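Local coordinates for tRNA (adenine-N(1)-)-methyltransferase (Thermus thermophilus, PDB 2PWY), which catalyses the S-adenosyl-L-methionine-dependent methylation of N1 of adenosine 58 in tRNA and is required for growth at extreme temperatures, at residues G35-E40 with G49-H54; Y81-S86 with V224-W229; R217-L222 with A251-K256. All coordinates share one frame; numbering follows the deposited sequence.

Contact 1 of 3, residues G35-E40 with G49-H54; sequences GSVPHE and GVVRTH. With SO4 (sulfate ion), chain D.
Gly35 meets Thr53 and His54 where the loop entering strand 37-38 passes the end of strand 50-52, in the small N-terminal domain that may take part in tRNA recognition. Strand 37-38 pairs in a two-stranded antiparallel sheet with strand 29-30, and 50-52 is an edge strand, within the chain, of a separate four-stranded antiparallel sheet; no direct hydrogen bond joins the two segments, which meet through van der Waals contacts and one bridging water. CA of Gly35 lies 3.8 Å from CD2 of His54, at the edge of the imidazole. A CB on Gly35 would clash with CD2 of His54 and sit tight against CB of Thr53, and the backbone angles of Gly35 also suit only glycine comfortably. The water gives a hydrogen bond to O of Gly35 at 2.8 Å and is also bonded to OG1 of Thr53 at 2.8 Å. Just outside the segments, Lys34 forms a backbone bond with His54. Farther along, Val37 turns its two methyls to different partners. CG1 of Val37, anti to the backbone N (chi1 179°), touches CG1 of Val51 at 3.7 Å, the two valines lying alongside and pointing opposite ways. CG2 of Val37 reaches CG2 of Thr53 at 3.5 Å, the side chains meeting nearly perpendicularly. Leu42 of helix 39-45 packs on both valines, and Leu59 of strand 58-62 on Val37. Beyond Val37 the chain turns into helix 39-45, with Pro38 as N-cap residue. Across the contact, Arg52 points away and grips a sulfate ion, probably from the crystallisation liquor, with two nitrogens: NH1 of Arg52 bonds to sulfate O3 at 3.3 Å, and NH2 of Arg52 to O4, at the guanidinium edge, at 2.7 Å.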
# COMPACT_ATOMS: atom_id res chain seq x y z
N GLY A 35 -31.85 -25.03 5.39
CA GLY A 35 -32.54 -25.88 4.44
C GLY A 35 -31.61 -26.56 3.46
O GLY A 35 -30.81 -25.89 2.79
N SER A 36 -31.71 -27.88 3.40
CA SER A 36 -30.97 -28.67 2.43
C SER A 36 -31.62 -28.59 1.05
O SER A 36 -32.84 -28.41 0.94
CB SER A 36 -30.86 -30.12 2.88
OG SER A 36 -30.06 -30.21 4.05
N VAL A 37 -30.81 -28.70 0.01
CA VAL A 37 -31.27 -28.52 -1.36
C VAL A 37 -30.74 -29.66 -2.22
O VAL A 37 -29.53 -29.88 -2.24
CB VAL A 37 -30.79 -27.15 -1.95
CG1 VAL A 37 -31.27 -26.98 -3.39
CG2 VAL A 37 -31.28 -25.98 -1.09
N PRO A 38 -31.63 -30.36 -2.96
CA PRO A 38 -31.15 -31.40 -3.88
C PRO A 38 -30.27 -30.78 -4.95
O PRO A 38 -30.54 -29.66 -5.41
CB PRO A 38 -32.44 -31.95 -4.52
CG PRO A 38 -33.56 -31.43 -3.71
CD PRO A 38 -33.10 -30.22 -2.98
N HIS A 39 -29.23 -31.50 -5.36
CA HIS A 39 -28.36 -31.01 -6.42
C HIS A 39 -29.12 -30.65 -7.70
O HIS A 39 -28.76 -29.70 -8.39
CB HIS A 39 -27.24 -32.02 -6.70
CG HIS A 39 -26.19 -32.05 -5.64
ND1 HIS A 39 -25.02 -32.77 -5.77
CD2 HIS A 39 -26.12 -31.44 -4.43
CE1 HIS A 39 -24.28 -32.61 -4.68
NE2 HIS A 39 -24.92 -31.80 -3.86
N GLU A 40 -30.18 -31.40 -7.99
CA GLU A 40 -31.02 -31.11 -9.16
C GLU A 40 -31.55 -29.67 -9.13
O GLU A 40 -31.62 -29.02 -10.18
CB GLU A 40 -32.19 -32.09 -9.25
CG GLU A 40 -31.78 -33.53 -9.52
CD GLU A 40 -31.27 -34.29 -8.29
OE1 GLU A 40 -31.29 -33.74 -7.16
OE2 GLU A 40 -30.86 -35.45 -8.47
N GLY A 49 -28.64 -18.01 -11.13
CA GLY A 49 -29.94 -18.28 -10.53
C GLY A 49 -29.88 -18.38 -9.02
O GLY A 49 -28.81 -18.21 -8.41
N VAL A 50 -31.03 -18.66 -8.40
CA VAL A 50 -31.11 -18.78 -6.94
C VAL A 50 -32.02 -19.93 -6.53
O VAL A 50 -32.90 -20.34 -7.30
CB VAL A 50 -31.59 -17.46 -6.24
CG1 VAL A 50 -30.65 -16.30 -6.53
CG2 VAL A 50 -33.03 -17.11 -6.62
N VAL A 51 -31.79 -20.46 -5.33
CA VAL A 51 -32.70 -21.40 -4.71
C VAL A 51 -33.11 -20.81 -3.36
O VAL A 51 -32.27 -20.59 -2.49
CB VAL A 51 -32.08 -22.82 -4.51
CG1 VAL A 51 -33.07 -23.75 -3.83
CG2 VAL A 51 -31.61 -23.41 -5.86
N ARG A 52 -34.41 -20.52 -3.21
CA ARG A 52 -34.93 -19.98 -1.95
C ARG A 52 -35.12 -21.11 -0.94
O ARG A 52 -35.74 -22.14 -1.24
CB ARG A 52 -36.28 -19.30 -2.17
CG ARG A 52 -36.27 -18.08 -3.10
CD ARG A 52 -37.61 -17.34 -2.95
NE ARG A 52 -38.75 -18.13 -3.43
CZ ARG A 52 -40.00 -18.01 -2.99
NH1 ARG A 52 -40.30 -17.12 -2.04
NH2 ARG A 52 -40.96 -18.78 -3.49
N THR A 53 -34.60 -20.93 0.27
CA THR A 53 -34.84 -21.92 1.32
C THR A 53 -35.64 -21.31 2.48
O THR A 53 -36.60 -20.56 2.23
CB THR A 53 -33.53 -22.61 1.77
OG1 THR A 53 -32.65 -21.63 2.32
CG2 THR A 53 -32.83 -23.27 0.57
N HIS A 54 -35.28 -21.63 3.73
CA HIS A 54 -36.07 -21.20 4.89
C HIS A 54 -35.64 -19.88 5.50
O HIS A 54 -34.48 -19.47 5.36
CB HIS A 54 -36.05 -22.27 5.98
CG HIS A 54 -36.66 -23.56 5.55
ND1 HIS A 54 -38.01 -23.71 5.35
CD2 HIS A 54 -36.09 -24.76 5.27
CE1 HIS A 54 -38.26 -24.95 4.97
NE2 HIS A 54 -37.11 -25.61 4.91
S SO4 D . -44.16 -17.53 -1.86
O1 SO4 D . -44.06 -17.98 -0.48
O2 SO4 D . -45.57 -17.37 -2.20
O3 SO4 D . -43.46 -16.26 -2.02
O4 SO4 D . -43.59 -18.54 -2.75
O HOH W 1 -30.37 -23.18 2.97

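Contact 2 of 3, residues Y81-S86 with V224-W229; sequences YPKDAS and VGWREW
Lys83 and Trp226 form the centre of a helix-on-strand contact in the catalytic domain: the first turn of helix 82-91 lies against strand 216-232, a long antiparallel strand of the mixed sheet of this class I-like methyltransferase. The axes of 82-86 and 224-229 pass 8.3 Å apart at 130°. CB of Lys83 sits over the face of the Trp226 indole, 3.5 Å from the centroid of its five-membered ring and 10° off the normal, a CH-pi contact. With CG set between the backbone N and the carbonyl carbon (chi1 68°), the lysine chain leaves the ring and runs extended past Val224, then bends at its last torsion to bring NZ of Lys83 to O of Val224 at 2.7 Å. NZ approaches from above the carbonyl plane. The same ammonium, NZ of Lys83, makes a salt bridge to OD1 of Asp84 at 2.8 Å, on the syn side of the carboxylate, and bonds to OG1 of Thr246, which also holds OD2 of Asp84. A water donates to OD1 of Asp84 and accepts from N of Val224, a second polar link between helix and strand. CG1 of Val224 packs 3.6 Å from O of Lys83. A methionine in place of Lys83 would probably leave O of Val224 without this donor and Asp84 without its neighbouring positive charge. Ala87 of the second subunit also packs on Trp226, and residues 224-228 continue the sheet into that subunit. One ammonium thus ties the buried Asp84 carboxylate to a strand carbonyl and probably offsets its charge, which would be expected to keep Asp84 ionised.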
# COMPACT_ATOMS: atom_id res chain seq x y z
N TYR A 81 -1.78 -17.56 -4.50
CA TYR A 81 -2.97 -16.72 -4.48
C TYR A 81 -3.28 -16.20 -5.88
O TYR A 81 -2.37 -15.94 -6.66
CB TYR A 81 -2.84 -15.57 -3.47
CG TYR A 81 -3.01 -16.05 -2.04
CD1 TYR A 81 -4.20 -15.82 -1.34
CD2 TYR A 81 -1.99 -16.75 -1.40
CE1 TYR A 81 -4.36 -16.28 -0.03
CE2 TYR A 81 -2.13 -17.21 -0.11
CZ TYR A 81 -3.31 -16.97 0.58
OH TYR A 81 -3.43 -17.43 1.88
N PRO A 82 -4.57 -16.05 -6.22
CA PRO A 82 -4.98 -15.54 -7.53
C PRO A 82 -4.30 -14.24 -7.98
O PRO A 82 -3.89 -14.15 -9.12
CB PRO A 82 -6.50 -15.37 -7.37
CG PRO A 82 -6.85 -16.46 -6.44
CD PRO A 82 -5.76 -16.39 -5.40
N LYS A 83 -4.13 -13.25 -7.10
CA LYS A 83 -3.48 -12.00 -7.51
C LYS A 83 -2.05 -12.25 -8.01
O LYS A 83 -1.55 -11.59 -8.93
CB LYS A 83 -3.49 -10.98 -6.37
CG LYS A 83 -2.60 -11.35 -5.18
CD LYS A 83 -2.65 -10.28 -4.10
CE LYS A 83 -1.76 -10.69 -2.92
NZ LYS A 83 -0.30 -10.71 -3.25
N ASP A 84 -1.39 -13.21 -7.37
CA ASP A 84 -0.01 -13.53 -7.68
C ASP A 84 0.11 -14.39 -8.92
O ASP A 84 1.00 -14.18 -9.74
CB ASP A 84 0.65 -14.21 -6.48
CG ASP A 84 0.57 -13.35 -5.22
OD1 ASP A 84 0.94 -12.17 -5.30
OD2 ASP A 84 0.13 -13.86 -4.17
N ALA A 85 -0.79 -15.37 -9.06
CA ALA A 85 -0.77 -16.26 -10.24
C ALA A 85 -1.06 -15.45 -11.51
O ALA A 85 -0.40 -15.61 -12.53
CB ALA A 85 -1.77 -17.39 -10.06
N SER A 86 -2.03 -14.55 -11.41
CA SER A 86 -2.36 -13.59 -12.47
C SER A 86 -1.13 -12.78 -12.89
O SER A 86 -0.81 -12.67 -14.09
CB SER A 86 -3.47 -12.66 -11.96
OG SER A 86 -3.83 -11.70 -12.94
N VAL A 224 2.64 -7.87 -5.24
CA VAL A 224 1.33 -7.61 -5.82
C VAL A 224 0.35 -7.35 -4.68
O VAL A 224 0.30 -8.10 -3.70
CB VAL A 224 0.85 -8.81 -6.69
CG1 VAL A 224 -0.54 -8.58 -7.24
CG2 VAL A 224 1.83 -9.07 -7.84
N GLY A 225 -0.39 -6.26 -4.80
CA GLY A 225 -1.48 -5.97 -3.87
C GLY A 225 -2.76 -5.76 -4.65
O GLY A 225 -2.79 -5.02 -5.64
N TRP A 226 -3.82 -6.43 -4.20
CA TRP A 226 -5.17 -6.14 -4.68
C TRP A 226 -5.93 -5.61 -3.47
O TRP A 226 -6.40 -6.38 -2.60
CB TRP A 226 -5.86 -7.37 -5.26
CG TRP A 226 -5.39 -7.81 -6.64
CD1 TRP A 226 -4.30 -7.36 -7.34
CD2 TRP A 226 -6.00 -8.81 -7.46
NE1 TRP A 226 -4.21 -8.02 -8.55
CE2 TRP A 226 -5.24 -8.91 -8.65
CE3 TRP A 226 -7.13 -9.64 -7.31
CZ2 TRP A 226 -5.57 -9.81 -9.68
CZ3 TRP A 226 -7.46 -10.53 -8.34
CH2 TRP A 226 -6.68 -10.61 -9.50
N ARG A 227 -6.01 -4.29 -3.39
CA ARG A 227 -6.61 -3.60 -2.26
C ARG A 227 -8.11 -3.53 -2.49
O ARG A 227 -8.58 -2.76 -3.33
CB ARG A 227 -6.00 -2.20 -2.13
CG ARG A 227 -6.49 -1.38 -0.96
CD ARG A 227 -5.67 -0.08 -0.91
NE ARG A 227 -6.08 0.88 0.13
CZ ARG A 227 -5.98 0.67 1.45
NH1 ARG A 227 -5.51 -0.48 1.93
NH2 ARG A 227 -6.37 1.62 2.29
N GLU A 228 -8.84 -4.35 -1.74
CA GLU A 228 -10.29 -4.44 -1.87
C GLU A 228 -11.01 -3.32 -1.14
O GLU A 228 -10.61 -2.92 -0.04
CB GLU A 228 -10.78 -5.79 -1.34
CG GLU A 228 -10.07 -7.00 -1.95
CD GLU A 228 -10.61 -7.40 -3.31
OE1 GLU A 228 -11.70 -6.92 -3.70
OE2 GLU A 228 -9.94 -8.22 -3.99
N TRP A 229 -12.08 -2.82 -1.76
CA TRP A 229 -12.97 -1.86 -1.13
C TRP A 229 -14.29 -2.52 -0.75
O TRP A 229 -14.75 -3.47 -1.41
CB TRP A 229 -13.26 -0.68 -2.07
CG TRP A 229 -12.15 0.32 -2.20
CD1 TRP A 229 -10.86 0.09 -2.61
CD2 TRP A 229 -12.25 1.72 -1.93
NE1 TRP A 229 -10.16 1.28 -2.62
CE2 TRP A 229 -10.98 2.29 -2.20
CE3 TRP A 229 -13.29 2.55 -1.49
CZ2 TRP A 229 -10.72 3.66 -2.03
CZ3 TRP A 229 -13.03 3.92 -1.32
CH2 TRP A 229 -11.76 4.45 -1.59
O HOH W 2 3.22 -10.58 -4.94

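Contact 3 of 3, residues R217-L222 with A251-K256; sequences RLERVL and ALRRWK. With SO4 (sulfate ion), chain C.
Arg217 and Arg253 exchange two backbone hydrogen bonds, N to O and back, each 2.8 Å, as an antiparallel hydrogen-bonded pair between strands 216-232 and 248-254. At the other end, N of Ala251 gives a bond to O of Arg220, and O of Ala251 accepts from both Glu219 N at 2.9 Å and Arg220 N at 3.2 Å. Two residues thus face one: a classic beta bulge, which shifts the register by one after the non-hydrogen-bonded pair Leu218 and Leu252. The bulge turns Glu219 toward the neighbouring strand, where OE2 of Glu219 forms a salt bridge with NE of Arg253 at 3.3 Å, its hydrogen bond weak. The carboxylate stands nearly perpendicular (89°) to the guanidinium and meets its edge; NH2 of Arg253 finds Glu68 of the second subunit. A sulfate, probably from the crystallisation liquor, accepts from N of Leu218. Farther out, the guanidinium of Arg217 lies nearly parallel to the Trp255 indole, the planes 12° apart, with NE1 of Trp255 over one face and 3.6 Å from NH1 of Arg217. Bends at chi2 and chi3 fold it there. CD1 of Leu218 touches CD2 of Leu252 at 3.8 Å, beside helix 201-211, whereas CB of Ala251 meets CB of Arg220 on the other side of the sheet. The bulge therefore satisfies two amides with one carbonyl and brings a carboxylate beside Arg253, where it probably offsets part of that charge.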
# COMPACT_ATOMS: atom_id res chain seq x y z
N ARG A 217 19.82 -12.80 -15.30
CA ARG A 217 19.92 -11.40 -14.88
C ARG A 217 18.67 -11.05 -14.08
O ARG A 217 17.55 -11.30 -14.53
CB ARG A 217 20.03 -10.49 -16.11
CG ARG A 217 20.28 -9.01 -15.82
CD ARG A 217 21.21 -8.37 -16.87
NE ARG A 217 21.18 -9.09 -18.13
CZ ARG A 217 22.22 -9.70 -18.71
NH1 ARG A 217 23.44 -9.66 -18.16
NH2 ARG A 217 22.04 -10.34 -19.85
N LEU A 218 18.86 -10.48 -12.89
CA LEU A 218 17.72 -10.05 -12.08
C LEU A 218 16.97 -8.91 -12.78
O LEU A 218 17.56 -7.91 -13.18
CB LEU A 218 18.18 -9.58 -10.68
CG LEU A 218 17.05 -9.13 -9.74
CD1 LEU A 218 16.07 -10.25 -9.44
CD2 LEU A 218 17.63 -8.56 -8.42
N GLU A 219 15.65 -9.07 -12.90
CA GLU A 219 14.85 -8.08 -13.61
C GLU A 219 13.83 -7.39 -12.70
O GLU A 219 13.63 -6.18 -12.80
CB GLU A 219 14.14 -8.73 -14.80
CG GLU A 219 15.08 -9.26 -15.89
CD GLU A 219 15.87 -8.16 -16.62
OE1 GLU A 219 15.62 -6.96 -16.38
OE2 GLU A 219 16.76 -8.51 -17.43
N ARG A 220 13.17 -8.16 -11.85
CA ARG A 220 12.11 -7.63 -10.98
C ARG A 220 12.07 -8.33 -9.64
O ARG A 220 12.28 -9.54 -9.54
CB ARG A 220 10.70 -7.81 -11.58
CG ARG A 220 10.56 -7.51 -13.05
CD ARG A 220 10.29 -6.02 -13.30
NE ARG A 220 8.89 -5.62 -13.05
CZ ARG A 220 7.89 -5.74 -13.92
NH1 ARG A 220 8.08 -6.31 -15.11
NH2 ARG A 220 6.68 -5.32 -13.59
N VAL A 221 11.80 -7.54 -8.61
CA VAL A 221 11.35 -8.05 -7.33
C VAL A 221 10.13 -7.21 -6.99
O VAL A 221 10.22 -5.99 -6.88
CB VAL A 221 12.41 -7.93 -6.24
CG1 VAL A 221 11.79 -8.29 -4.85
CG2 VAL A 221 13.62 -8.83 -6.54
N LEU A 222 8.97 -7.85 -6.87
CA LEU A 222 7.78 -7.06 -6.58
C LEU A 222 6.78 -7.73 -5.65
O LEU A 222 6.84 -8.94 -5.43
CB LEU A 222 7.11 -6.59 -7.87
CG LEU A 222 6.55 -7.64 -8.83
CD1 LEU A 222 5.14 -7.93 -8.42
CD2 LEU A 222 6.56 -7.12 -10.26
N ALA A 251 11.62 -12.03 -10.76
CA ALA A 251 11.73 -12.32 -12.19
C ALA A 251 13.20 -12.24 -12.60
O ALA A 251 13.89 -11.25 -12.33
CB ALA A 251 10.90 -11.33 -13.03
N LEU A 252 13.66 -13.29 -13.26
CA LEU A 252 15.02 -13.35 -13.81
C LEU A 252 14.91 -13.49 -15.32
O LEU A 252 14.03 -14.20 -15.80
CB LEU A 252 15.76 -14.58 -13.26
CG LEU A 252 15.78 -14.77 -11.73
CD1 LEU A 252 16.43 -16.12 -11.40
CD2 LEU A 252 16.52 -13.65 -11.07
N ARG A 253 15.81 -12.84 -16.06
CA ARG A 253 15.86 -13.04 -17.51
C ARG A 253 17.06 -13.90 -17.86
O ARG A 253 18.18 -13.63 -17.40
CB ARG A 253 15.95 -11.70 -18.25
CG ARG A 253 15.72 -11.81 -19.75
CD ARG A 253 16.12 -10.53 -20.47
NE ARG A 253 15.23 -9.38 -20.26
CZ ARG A 253 14.21 -9.05 -21.06
NH1 ARG A 253 13.88 -9.80 -22.09
NH2 ARG A 253 13.50 -7.96 -20.78
N ARG A 254 16.82 -14.93 -18.68
CA ARG A 254 17.85 -15.85 -19.17
C ARG A 254 18.83 -15.10 -20.07
O ARG A 254 18.42 -14.38 -20.98
CB ARG A 254 17.20 -17.00 -19.96
CG ARG A 254 18.15 -18.07 -20.55
CD ARG A 254 18.95 -18.76 -19.46
NE ARG A 254 19.74 -19.93 -19.88
CZ ARG A 254 20.90 -19.90 -20.54
NH1 ARG A 254 21.42 -18.76 -20.97
NH2 ARG A 254 21.54 -21.03 -20.80
N TRP A 255 20.12 -15.28 -19.81
CA TRP A 255 21.18 -14.69 -20.63
C TRP A 255 21.07 -15.10 -22.09
O TRP A 255 20.58 -16.19 -22.39
CB TRP A 255 22.53 -15.15 -20.11
CG TRP A 255 23.04 -14.41 -18.91
CD1 TRP A 255 22.37 -13.49 -18.15
CD2 TRP A 255 24.34 -14.57 -18.32
NE1 TRP A 255 23.19 -13.05 -17.12
CE2 TRP A 255 24.39 -13.70 -17.21
CE3 TRP A 255 25.46 -15.36 -18.62
CZ2 TRP A 255 25.53 -13.59 -16.40
CZ3 TRP A 255 26.58 -15.25 -17.80
CH2 TRP A 255 26.61 -14.38 -16.71
N LYS A 256 21.53 -14.20 -22.97
CA LYS A 256 21.82 -14.51 -24.37
C LYS A 256 22.48 -15.88 -24.49
O LYS A 256 23.37 -16.23 -23.69
CB LYS A 256 22.76 -13.44 -24.95
CG LYS A 256 23.05 -13.59 -26.44
CD LYS A 256 24.10 -12.56 -26.90
CE LYS A 256 24.23 -12.52 -28.41
NZ LYS A 256 24.61 -13.85 -28.94
S SO4 C . 22.63 -9.47 -12.28
O1 SO4 C . 23.47 -9.33 -11.09
O2 SO4 C . 21.25 -9.64 -11.85
O3 SO4 C . 22.72 -8.28 -13.11
O4 SO4 C . 23.04 -10.61 -13.07
O HOH W 3 22.97 -11.92 -21.79

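Contacts 2 and 3 share strand 216-232: residues 217-222 pair with strand 248-254, and residues 224-229, starting one residue beyond Glu223, meet helix 82-91. Their centres lie 22 Å apart, and both reach the second subunit, where Arg220 of one chain and Glu228 of the other form a salt bridge. Contact 2 is nearer the cofactor site: the side chain of Asp84 is about 9 Å from the bound S-adenosyl-L-homocysteine, and about 7 and 8 Å from those of Leu110 and Asp173, both S-adenosyl-L-methionine-binding residues. Contact 3 lies away from such sites. Contact 1 belongs to the N-terminal domain, its centre 32 Å from that of contact 2 and 51 Å from that of contact 3, across the chain's centre.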